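Local coordinates for protein Lic11098 (Leptospira interrogans serogroup Icterohaemorrhagiae serovar copenhageni, PDB 4U08) that is of unknown function but is a leucine-rich repeat protein of a pathogen, a probable virulence factor that may act by binding partner molecules, at residues N49-Q54 with H72-Q77; K95-Q100 with E116-H121; D325-Q330 with L349-L354; L357-K362 with R386-Q391. One frame throughout, in Å; residues are numbered along the deposited sequence.

Interaction 1 of 4, residues N49-Q54 with H72-Q77; sequences NLDDNQ and HLSKNQ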
# COMPACT_ATOMS: atom_id res chain seq x y z
N ASN A 49 -28.81 -0.25 2.73
CA ASN A 49 -27.90 0.76 2.24
C ASN A 49 -28.38 2.15 2.65
O ASN A 49 -29.40 2.63 2.15
CB ASN A 49 -27.66 0.62 0.73
CG ASN A 49 -26.49 1.42 0.22
OD1 ASN A 49 -25.99 2.34 0.88
ND2 ASN A 49 -26.05 1.13 -0.99
N LEU A 50 -27.65 2.77 3.57
CA LEU A 50 -27.95 4.11 4.10
C LEU A 50 -26.84 5.11 3.75
O LEU A 50 -26.79 6.19 4.34
CB LEU A 50 -28.18 4.03 5.62
CG LEU A 50 -29.35 3.15 6.11
CD1 LEU A 50 -29.42 3.13 7.63
CD2 LEU A 50 -30.68 3.64 5.56
N ASP A 51 -25.97 4.75 2.79
CA ASP A 51 -24.83 5.56 2.36
C ASP A 51 -25.23 6.92 1.84
O ASP A 51 -26.29 7.06 1.26
CB ASP A 51 -24.05 4.86 1.23
CG ASP A 51 -23.24 3.63 1.62
OD1 ASP A 51 -23.03 3.41 2.84
OD2 ASP A 51 -22.83 2.89 0.70
N ASP A 52 -24.34 7.92 2.01
CA ASP A 52 -24.51 9.28 1.49
C ASP A 52 -25.84 9.90 1.92
O ASP A 52 -26.68 10.19 1.08
CB ASP A 52 -24.38 9.29 -0.05
CG ASP A 52 -23.04 8.81 -0.57
OD1 ASP A 52 -22.27 9.65 -1.07
OD2 ASP A 52 -22.79 7.58 -0.55
N ASN A 53 -26.05 10.04 3.23
CA ASN A 53 -27.26 10.64 3.79
C ASN A 53 -26.85 11.62 4.90
O ASN A 53 -25.66 11.96 4.99
CB ASN A 53 -28.28 9.57 4.24
CG ASN A 53 -29.07 8.94 3.10
OD1 ASN A 53 -29.76 9.63 2.33
ND2 ASN A 53 -28.99 7.62 2.98
N GLN A 54 -27.79 12.11 5.74
CA GLN A 54 -27.44 13.05 6.80
C GLN A 54 -27.77 12.52 8.21
O GLN A 54 -28.05 13.32 9.11
CB GLN A 54 -28.06 14.44 6.55
CG GLN A 54 -27.44 15.20 5.38
CD GLN A 54 -28.20 14.98 4.09
OE1 GLN A 54 -29.35 15.42 3.94
NE2 GLN A 54 -27.56 14.32 3.13
N HIS A 72 -24.56 -0.72 5.29
CA HIS A 72 -23.79 0.35 4.63
C HIS A 72 -24.26 1.69 5.21
O HIS A 72 -25.40 2.09 5.01
CB HIS A 72 -23.97 0.28 3.09
CG HIS A 72 -23.49 -1.00 2.49
ND1 HIS A 72 -22.31 -1.06 1.77
CD2 HIS A 72 -24.03 -2.24 2.53
CE1 HIS A 72 -22.17 -2.33 1.41
NE2 HIS A 72 -23.19 -3.07 1.84
N LEU A 73 -23.39 2.33 5.98
CA LEU A 73 -23.71 3.59 6.65
C LEU A 73 -22.66 4.65 6.39
O LEU A 73 -22.49 5.58 7.19
CB LEU A 73 -23.81 3.33 8.16
CG LEU A 73 -25.16 2.97 8.70
CD1 LEU A 73 -25.02 2.45 10.10
CD2 LEU A 73 -26.07 4.19 8.71
N SER A 74 -21.94 4.53 5.28
CA SER A 74 -20.87 5.43 4.93
C SER A 74 -21.39 6.80 4.53
O SER A 74 -22.53 6.93 4.08
CB SER A 74 -20.03 4.84 3.80
OG SER A 74 -19.54 3.56 4.16
N LYS A 75 -20.55 7.82 4.69
CA LYS A 75 -20.82 9.19 4.29
C LYS A 75 -22.13 9.74 4.89
O LYS A 75 -23.04 10.16 4.18
CB LYS A 75 -20.75 9.34 2.75
CG LYS A 75 -19.40 8.93 2.15
CD LYS A 75 -19.40 8.97 0.63
CE LYS A 75 -19.40 7.59 0.03
NZ LYS A 75 -19.52 7.62 -1.45
N ASN A 76 -22.22 9.71 6.22
CA ASN A 76 -23.31 10.30 6.99
C ASN A 76 -22.62 11.21 7.99
O ASN A 76 -21.46 11.58 7.78
CB ASN A 76 -24.15 9.23 7.67
CG ASN A 76 -25.18 8.64 6.77
OD1 ASN A 76 -26.24 9.20 6.59
ND2 ASN A 76 -24.85 7.52 6.16
N GLN A 77 -23.31 11.57 9.09
CA GLN A 77 -22.75 12.42 10.13
C GLN A 77 -22.94 11.72 11.49
O GLN A 77 -23.15 12.40 12.51
CB GLN A 77 -23.45 13.80 10.11
CG GLN A 77 -23.21 14.63 8.85
CD GLN A 77 -24.21 15.75 8.67
OE1 GLN A 77 -25.34 15.73 9.18
NE2 GLN A 77 -23.84 16.76 7.88
O HOH W 1 -20.85 1.27 1.34

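Interaction 2 of 4, residues K95-Q100 with E116-H121; sequences KLYENQ and ELNLAH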
# COMPACT_ATOMS: atom_id res chain seq x y z
N LYS A 95 -20.04 -1.09 7.29
CA LYS A 95 -19.35 0.02 6.62
C LYS A 95 -19.74 1.37 7.21
O LYS A 95 -20.87 1.83 7.04
CB LYS A 95 -19.53 -0.04 5.09
CG LYS A 95 -18.91 -1.30 4.48
CD LYS A 95 -19.03 -1.36 2.97
CE LYS A 95 -17.72 -1.05 2.27
NZ LYS A 95 -17.77 -1.38 0.82
N LEU A 96 -18.80 2.01 7.90
CA LEU A 96 -19.04 3.28 8.59
C LEU A 96 -18.05 4.34 8.21
O LEU A 96 -17.87 5.31 8.96
CB LEU A 96 -18.98 3.04 10.11
CG LEU A 96 -20.14 2.24 10.70
CD1 LEU A 96 -19.74 1.57 11.97
CD2 LEU A 96 -21.34 3.12 10.94
N TYR A 97 -17.39 4.19 7.03
CA TYR A 97 -16.42 5.20 6.63
C TYR A 97 -17.08 6.56 6.39
O TYR A 97 -18.23 6.62 5.96
CB TYR A 97 -15.51 4.75 5.45
CG TYR A 97 -16.18 4.52 4.12
CD1 TYR A 97 -16.34 5.56 3.21
CD2 TYR A 97 -16.51 3.23 3.70
CE1 TYR A 97 -16.91 5.34 1.95
CE2 TYR A 97 -17.06 3.00 2.44
CZ TYR A 97 -17.27 4.06 1.57
OH TYR A 97 -17.82 3.83 0.33
N GLU A 98 -16.37 7.63 6.74
CA GLU A 98 -16.80 9.02 6.64
C GLU A 98 -18.04 9.30 7.50
O GLU A 98 -19.17 9.40 7.01
CB GLU A 98 -16.95 9.52 5.18
CG GLU A 98 -16.67 11.00 5.03
CD GLU A 98 -15.23 11.42 5.23
OE1 GLU A 98 -14.41 11.17 4.31
OE2 GLU A 98 -14.91 12.00 6.29
N ASN A 99 -17.81 9.34 8.82
CA ASN A 99 -18.78 9.69 9.84
C ASN A 99 -18.04 10.46 10.92
O ASN A 99 -16.86 10.80 10.72
CB ASN A 99 -19.48 8.44 10.39
CG ASN A 99 -20.59 7.97 9.50
OD1 ASN A 99 -21.62 8.62 9.39
ND2 ASN A 99 -20.39 6.86 8.82
N GLN A 100 -18.68 10.74 12.05
CA GLN A 100 -18.02 11.47 13.12
C GLN A 100 -17.97 10.67 14.43
O GLN A 100 -18.19 11.22 15.50
CB GLN A 100 -18.69 12.84 13.30
CG GLN A 100 -18.24 13.86 12.27
CD GLN A 100 -19.15 15.06 12.29
OE1 GLN A 100 -19.15 15.86 13.22
NE2 GLN A 100 -20.00 15.17 11.28
N GLU A 116 -15.88 -7.99 7.93
CA GLU A 116 -15.35 -6.71 7.48
C GLU A 116 -15.93 -5.57 8.29
O GLU A 116 -17.15 -5.43 8.41
CB GLU A 116 -15.65 -6.51 5.98
CG GLU A 116 -15.27 -5.14 5.43
CD GLU A 116 -15.46 -4.92 3.94
OE1 GLU A 116 -15.71 -5.92 3.22
OE2 GLU A 116 -15.33 -3.76 3.49
N LEU A 117 -15.03 -4.74 8.81
CA LEU A 117 -15.40 -3.56 9.59
C LEU A 117 -14.65 -2.37 9.05
O LEU A 117 -13.42 -2.33 9.09
CB LEU A 117 -15.08 -3.82 11.08
CG LEU A 117 -15.25 -2.66 12.07
CD1 LEU A 117 -16.69 -2.08 12.03
CD2 LEU A 117 -14.90 -3.11 13.48
N ASN A 118 -15.38 -1.42 8.47
CA ASN A 118 -14.76 -0.24 7.90
C ASN A 118 -15.08 0.95 8.78
O ASN A 118 -16.20 1.45 8.76
CB ASN A 118 -15.22 0.00 6.45
CG ASN A 118 -14.39 1.02 5.73
OD1 ASN A 118 -13.78 1.90 6.33
ND2 ASN A 118 -14.27 0.91 4.41
N LEU A 119 -14.08 1.43 9.53
CA LEU A 119 -14.23 2.60 10.42
C LEU A 119 -13.35 3.74 9.95
O LEU A 119 -13.06 4.67 10.72
CB LEU A 119 -13.91 2.20 11.89
CG LEU A 119 -14.88 1.25 12.57
CD1 LEU A 119 -14.27 0.66 13.86
CD2 LEU A 119 -16.21 1.93 12.86
N ALA A 120 -12.91 3.71 8.66
CA ALA A 120 -12.05 4.77 8.14
C ALA A 120 -12.77 6.12 8.09
O ALA A 120 -13.99 6.14 8.04
CB ALA A 120 -11.49 4.38 6.77
N HIS A 121 -12.04 7.23 8.17
CA HIS A 121 -12.57 8.61 8.12
C HIS A 121 -13.60 8.90 9.23
O HIS A 121 -14.71 9.32 8.97
CB HIS A 121 -13.12 8.96 6.71
CG HIS A 121 -12.06 8.96 5.65
ND1 HIS A 121 -11.53 10.14 5.16
CD2 HIS A 121 -11.41 7.92 5.08
CE1 HIS A 121 -10.61 9.79 4.27
NE2 HIS A 121 -10.51 8.46 4.19
O HOH W 2 -12.22 12.46 6.26

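Interaction 3 of 4, residues D325-Q330 with L349-L354; sequences DLEHNQ and LKYNQL. With ZN (zinc ion), chain C.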
# COMPACT_ATOMS: atom_id res chain seq x y z
N ASP A 325 16.27 4.51 -15.42
CA ASP A 325 16.22 5.95 -15.26
C ASP A 325 17.45 6.44 -14.47
O ASP A 325 17.56 6.18 -13.28
CB ASP A 325 14.89 6.41 -14.63
CG ASP A 325 14.74 7.91 -14.45
OD1 ASP A 325 15.68 8.68 -14.83
OD2 ASP A 325 13.70 8.33 -13.90
N LEU A 326 18.34 7.18 -15.16
CA LEU A 326 19.58 7.68 -14.54
C LEU A 326 19.66 9.18 -14.57
O LEU A 326 20.75 9.77 -14.47
CB LEU A 326 20.79 7.05 -15.23
CG LEU A 326 20.98 5.55 -14.95
CD1 LEU A 326 21.75 4.90 -16.07
CD2 LEU A 326 21.66 5.32 -13.59
N GLU A 327 18.49 9.80 -14.66
CA GLU A 327 18.41 11.26 -14.77
C GLU A 327 19.04 11.99 -13.60
O GLU A 327 18.85 11.58 -12.46
CB GLU A 327 16.95 11.71 -14.94
CG GLU A 327 16.76 13.22 -14.91
CD GLU A 327 15.38 13.73 -15.31
OE1 GLU A 327 14.61 12.98 -15.96
OE2 GLU A 327 15.10 14.90 -15.01
N HIS A 328 19.78 13.08 -13.88
CA HIS A 328 20.35 13.97 -12.87
C HIS A 328 21.27 13.26 -11.85
O HIS A 328 21.16 13.46 -10.65
CB HIS A 328 19.22 14.77 -12.17
CG HIS A 328 19.68 16.08 -11.61
ND1 HIS A 328 20.24 16.17 -10.33
CD2 HIS A 328 19.70 17.30 -12.18
CE1 HIS A 328 20.57 17.45 -10.18
NE2 HIS A 328 20.25 18.17 -11.26
N ASN A 329 22.10 12.37 -12.34
CA ASN A 329 23.15 11.79 -11.52
C ASN A 329 24.40 12.58 -11.97
O ASN A 329 24.28 13.65 -12.58
CB ASN A 329 23.30 10.29 -11.79
CG ASN A 329 22.33 9.50 -11.00
OD1 ASN A 329 22.50 9.32 -9.81
ND2 ASN A 329 21.23 9.10 -11.59
N GLN A 330 25.58 12.05 -11.77
CA GLN A 330 26.74 12.77 -12.28
C GLN A 330 27.58 11.80 -13.10
O GLN A 330 28.78 11.73 -12.94
CB GLN A 330 27.49 13.49 -11.13
CG GLN A 330 27.57 12.71 -9.83
CD GLN A 330 27.86 13.61 -8.65
OE1 GLN A 330 29.01 13.79 -8.24
NE2 GLN A 330 26.81 14.18 -8.08
N LEU A 349 19.04 9.38 -19.61
CA LEU A 349 20.37 9.84 -19.22
C LEU A 349 20.44 11.34 -19.10
O LEU A 349 21.55 11.92 -19.06
CB LEU A 349 21.40 9.32 -20.25
CG LEU A 349 21.52 7.80 -20.36
CD1 LEU A 349 22.36 7.42 -21.57
CD2 LEU A 349 22.08 7.19 -19.10
N LYS A 350 19.28 12.00 -19.00
CA LYS A 350 19.25 13.45 -18.88
C LYS A 350 20.06 13.97 -17.70
O LYS A 350 20.08 13.34 -16.65
CB LYS A 350 17.81 13.96 -18.73
CG LYS A 350 17.01 13.92 -20.00
CD LYS A 350 15.86 14.91 -19.92
CE LYS A 350 14.58 14.29 -19.44
NZ LYS A 350 13.47 15.30 -19.37
N TYR A 351 20.66 15.16 -17.85
CA TYR A 351 21.40 15.81 -16.74
C TYR A 351 22.55 14.98 -16.18
O TYR A 351 22.59 14.75 -14.98
CB TYR A 351 20.45 16.18 -15.58
CG TYR A 351 19.43 17.24 -15.88
CD1 TYR A 351 19.79 18.59 -15.95
CD2 TYR A 351 18.08 16.92 -16.00
CE1 TYR A 351 18.84 19.58 -16.14
CE2 TYR A 351 17.13 17.90 -16.24
CZ TYR A 351 17.51 19.23 -16.31
OH TYR A 351 16.57 20.21 -16.53
N ASN A 352 23.41 14.47 -17.03
CA ASN A 352 24.60 13.76 -16.59
C ASN A 352 25.83 14.47 -17.18
O ASN A 352 25.69 15.53 -17.74
CB ASN A 352 24.51 12.28 -16.97
CG ASN A 352 23.66 11.54 -15.98
OD1 ASN A 352 24.03 11.39 -14.82
ND2 ASN A 352 22.47 11.14 -16.38
N GLN A 353 27.01 13.87 -17.12
CA GLN A 353 28.21 14.51 -17.68
C GLN A 353 28.82 13.62 -18.73
O GLN A 353 30.04 13.53 -18.82
CB GLN A 353 29.23 14.81 -16.55
CG GLN A 353 28.72 15.79 -15.48
CD GLN A 353 28.41 17.16 -16.03
OE1 GLN A 353 29.12 17.72 -16.88
NE2 GLN A 353 27.31 17.74 -15.57
N LEU A 354 27.98 12.93 -19.52
CA LEU A 354 28.45 12.01 -20.56
C LEU A 354 29.05 12.80 -21.72
O LEU A 354 28.37 13.59 -22.35
CB LEU A 354 27.32 11.08 -21.04
CG LEU A 354 26.70 10.16 -19.95
CD1 LEU A 354 25.41 9.49 -20.47
CD2 LEU A 354 27.70 9.08 -19.51
ZN ZN C . 20.48 20.12 -11.48
O HOH W 3 13.55 16.41 -16.62
O HOH W 4 12.28 13.48 -17.23
O HOH W 5 25.52 16.29 -13.94
O HOH W 6 19.32 20.43 -9.92

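Interaction 4 of 4, residues L357-K362 with R386-Q391; sequences LPEEIK and RKLLPQ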
# COMPACT_ATOMS: atom_id res chain seq x y z
N LEU A 357 29.46 8.04 -25.59
CA LEU A 357 28.62 6.85 -25.39
C LEU A 357 29.36 5.64 -25.96
O LEU A 357 30.00 5.78 -27.00
CB LEU A 357 27.25 6.97 -26.08
CG LEU A 357 26.30 8.04 -25.50
CD1 LEU A 357 25.04 8.13 -26.32
CD2 LEU A 357 25.95 7.75 -24.05
N PRO A 358 29.31 4.46 -25.31
CA PRO A 358 30.02 3.31 -25.88
C PRO A 358 29.41 2.93 -27.23
O PRO A 358 28.20 3.11 -27.43
CB PRO A 358 29.83 2.22 -24.83
CG PRO A 358 28.61 2.63 -24.06
CD PRO A 358 28.64 4.11 -24.03
N GLU A 359 30.24 2.47 -28.16
CA GLU A 359 29.78 2.04 -29.48
C GLU A 359 28.73 0.92 -29.36
O GLU A 359 27.78 0.88 -30.16
CB GLU A 359 30.97 1.56 -30.34
CG GLU A 359 30.60 1.16 -31.77
CD GLU A 359 29.95 2.21 -32.67
OE1 GLU A 359 29.34 1.81 -33.68
OE2 GLU A 359 30.13 3.42 -32.41
N GLU A 360 28.86 0.07 -28.31
CA GLU A 360 27.97 -1.04 -27.97
C GLU A 360 26.50 -0.64 -27.78
O GLU A 360 25.65 -1.53 -27.71
CB GLU A 360 28.49 -1.79 -26.73
CG GLU A 360 29.77 -2.58 -26.96
CD GLU A 360 31.08 -1.83 -26.84
OE1 GLU A 360 31.05 -0.59 -26.65
OE2 GLU A 360 32.14 -2.48 -26.90
N ILE A 361 26.18 0.68 -27.71
CA ILE A 361 24.81 1.20 -27.63
C ILE A 361 24.00 0.82 -28.89
O ILE A 361 22.78 0.66 -28.81
CB ILE A 361 24.76 2.73 -27.30
CG1 ILE A 361 23.41 3.12 -26.68
CG2 ILE A 361 25.11 3.62 -28.52
CD1 ILE A 361 23.46 4.31 -25.73
N LYS A 362 24.69 0.66 -30.04
CA LYS A 362 24.09 0.24 -31.31
C LYS A 362 23.45 -1.15 -31.22
O LYS A 362 22.60 -1.47 -32.03
CB LYS A 362 25.11 0.32 -32.46
CG LYS A 362 26.14 -0.81 -32.50
CD LYS A 362 27.04 -0.62 -33.72
CE LYS A 362 28.26 -1.51 -33.71
NZ LYS A 362 29.40 -0.89 -34.45
N ARG A 386 21.83 8.26 -34.12
CA ARG A 386 20.48 8.24 -34.70
C ARG A 386 20.37 7.23 -35.88
O ARG A 386 19.37 6.52 -35.96
CB ARG A 386 20.07 9.62 -35.18
CG ARG A 386 19.65 10.55 -34.09
CD ARG A 386 19.32 11.92 -34.68
NE ARG A 386 19.42 13.02 -33.72
CZ ARG A 386 18.54 13.24 -32.75
NH1 ARG A 386 17.52 12.42 -32.58
NH2 ARG A 386 18.69 14.27 -31.92
N LYS A 387 21.39 7.17 -36.75
CA LYS A 387 21.44 6.23 -37.89
C LYS A 387 21.73 4.78 -37.43
O LYS A 387 21.31 3.83 -38.09
CB LYS A 387 22.47 6.71 -38.94
CG LYS A 387 22.10 8.06 -39.57
CD LYS A 387 23.13 8.52 -40.59
CE LYS A 387 22.84 9.91 -41.11
NZ LYS A 387 23.77 10.31 -42.21
N LEU A 388 22.41 4.60 -36.29
CA LEU A 388 22.70 3.28 -35.73
C LEU A 388 21.46 2.69 -35.03
O LEU A 388 21.33 1.46 -34.97
CB LEU A 388 23.86 3.32 -34.73
CG LEU A 388 25.27 3.63 -35.23
CD1 LEU A 388 26.21 3.76 -34.05
CD2 LEU A 388 25.77 2.55 -36.17
N LEU A 389 20.56 3.55 -34.50
CA LEU A 389 19.34 3.10 -33.82
C LEU A 389 18.15 3.73 -34.51
O LEU A 389 17.54 4.62 -33.93
CB LEU A 389 19.39 3.48 -32.32
CG LEU A 389 20.54 2.91 -31.46
CD1 LEU A 389 20.54 3.53 -30.07
CD2 LEU A 389 20.46 1.40 -31.34
N PRO A 390 17.82 3.34 -35.77
CA PRO A 390 16.73 4.03 -36.50
C PRO A 390 15.33 3.88 -35.91
O PRO A 390 14.48 4.71 -36.18
CB PRO A 390 16.82 3.43 -37.92
CG PRO A 390 17.47 2.13 -37.75
CD PRO A 390 18.44 2.30 -36.62
N GLN A 391 15.11 2.85 -35.09
CA GLN A 391 13.81 2.61 -34.46
C GLN A 391 13.67 3.40 -33.15
O GLN A 391 12.59 3.46 -32.57
CB GLN A 391 13.60 1.11 -34.22
CG GLN A 391 13.00 0.38 -35.43
CD GLN A 391 13.96 0.21 -36.59
OE1 GLN A 391 13.74 0.71 -37.69
NE2 GLN A 391 15.05 -0.51 -36.36

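Interaction 1 of 4, residues N49-Q54 with H72-Q77
Asn76 reaches across to the preceding turn, its ND2 giving a nearly straight bond to Leu50 O (3.0 Å, 177° at the hydrogen) in its own amide plane. Asn53 ND2 meets the same oxygen from the opposite carbonyl face, so two amides grip it. Asn53 OD1 also takes the backbone N of Ser30 and of Leu32, and Asn76 OD1 that of Leu55. This is the asparagine ladder of a leucine-rich repeat solenoid, one asparagine per turn tying its loop to the turn before. In the solenoid interior Leu50 CD1 lies beside Leu73 CD2 at 3.7 Å. The backbones run parallel, with Leu50 N bonded to His72 O (2.8 Å) and Asp52 N to Ser74 O (2.9 Å). Asp51, its CG beside its backbone N (chi1 -71°), turns OD1 to Ser74 N (2.9 Å), met on the anti side but well out of the carboxylate plane; OD2 accepts from a water at 2.6 Å that also bonds His72 ND1. The other ring nitrogen, NE2, is bonded to Gln70 OE1. Ser74 OG is buried without a polar partner. Asp52 and Lys75 lie side by side in a long, weak salt bridge, OD2 to NZ 3.4 Å.

Interaction 2 of 4, residues K95-Q100 with E116-H121
Leu96 N donates to Asn118 O at 2.8 Å, in the carbonyl plane, the shortest direct bond between residues 95-100 and 116-121. Farther along, Glu98 N bonds Ala120 O and Asn99 N bonds His121 O, both at 3.1 Å, so the parallel pairing of Lys95 with Asn118 carries on into the loops of two adjoining leucine-rich repeats. Asn118 has its CG anti to the backbone N (chi1 -167°), which lets OD1 accept from the backbone N of Ala120, two residues on, in an Asx turn. The same amide lies obliquely against Tyr97, with ND2 3.3 Å from CD2 and the two planes 39° apart. Tyr97 CG sits between its backbone N and carbonyl carbon (chi1 66°), raising the ring beside that amide, while its CB rests near Ala120 CB. Glu98 brings its carboxylate obliquely up to His121, and a water held by Glu98 OE2 at 2.7 Å also bonds His121 ND1 in the plane of the ring. Inside the solenoid, Leu96 CD1 packs on Leu119 CD2 at 3.7 Å. Glu116 OE1 forms a salt bridge with Lys93. The contact joins the end of strand 93-95 to strand 116-118; beyond it, Asn118 touches Tyr141 of strand 139-141 and the His121 ring stacks on that of His144.

Interaction 3 of 4, residues D325-Q330 with L349-L354
Two successive leucine-rich repeat loops, just past strands 323-325 and 346-348, meet here through a rung of the asparagine ladder, beside a zinc ion. Asn352 ND2 reaches Leu326 O at 2.9 Å, nearly straight at 175°, and also bonds Leu349 O of its own turn, so one amide nitrogen spends itself on two carbonyls. Asn329 ND2 comes to Leu326 O from the opposite face, and is shared in turn with Leu303 O of the preceding repeat. On the other end of the Asn352 amide, OD1 takes Leu331 N and a weak bond from Asn329 N. The backbones are joined by His328 N to Lys350 O (2.8 Å), and in the core Leu326 CD1 lies against Leu349 CD2 (3.8 Å). Glu327 is extended, with CG anti to the backbone N (chi1 174°), and runs alongside Lys350 and Tyr351. OE2 comes to the edge of the tyrosine ring, near its plane, and OE1 accepts from Asn348 ND2. The ammonium of Lys350 stays beyond direct salt-bridge range; two waters, one on each carboxylate oxygen, span the gap to NZ. Tyr351 and His328 have their rings oblique, planes 59° apart, with His328 CD2 3.7 Å from Tyr351 CB. The far corner of that imidazole binds metal: His328 NE2 and a water each lie 2.0 Å from the zinc.

Interaction 4 of 4, residues L357-K362 with R386-Q391
Leu388 and Leu389 both hold CG beside the backbone N and anti to the carbonyl carbon (chi1 -67° and -60°), and both send a methyl to residues 359-362. Leu388 CD1 enters beside the Glu359-Lys362 pair, 3.9 Å from Lys362 CB and 3.7 Å from Glu359 OE1, its side chain crossing that of the glutamate at about a right angle. Leu389 aims instead at the backbone: its CD2 lies 3.5 Å from Ile361 O and 3.6 Å from Lys362 O, while CD1 is in looser contact with Ile361 CG1 at 4.5 Å. The meeting is therefore one of methyl groups against aliphatic carbon, carbonyl oxygens and one carboxylate oxygen, and it is small in area. It belongs to the C-terminal end of the leucine-rich repeat solenoid, where helix 379-388 packs on the 3-10 turn that begins at Glu359 on the convex side of a late repeat. Leu388 is the last residue of that helix and Leu389 the first to leave helical geometry, so the two leucines mark the point where the chain turns off toward strand 393-395. On the 3-10 side, Lys362 CG takes the position between backbone N and carbonyl carbon (chi1 76°), and the rest of the chain stretches out to bring NZ to Glu359 OE1 at 2.8 Å, on the lone pair away from the other oxygen. The second oxygen of Glu359, OE2, forms a salt bridge with Arg384 of the same C-terminal helix.

In the fold
The four contacts lie in series, each closing its own loop; none nests or crosses. Interaction 1 joins the loops after strands 47-49 and 70-72; interaction 2, two repeats on, joins the loop after strand 93-95 to strand 116-118 and the turn that follows. They touch by probable backbone hydrogen bonds, Leu73 N to Lys95 O and Lys75 N to Tyr97 O, and Asn99 ND2 bonds Leu73 O, carrying the ladder from one to the other. Many repeats later 325-330 meets 349-354, on the opposite side of the chain's centre, some 46 Å from interaction 2 between centres. Interaction 4 follows almost at once, its centre 18 Å from that of interaction 3, tying the 3-10 turn to the C-terminal helix.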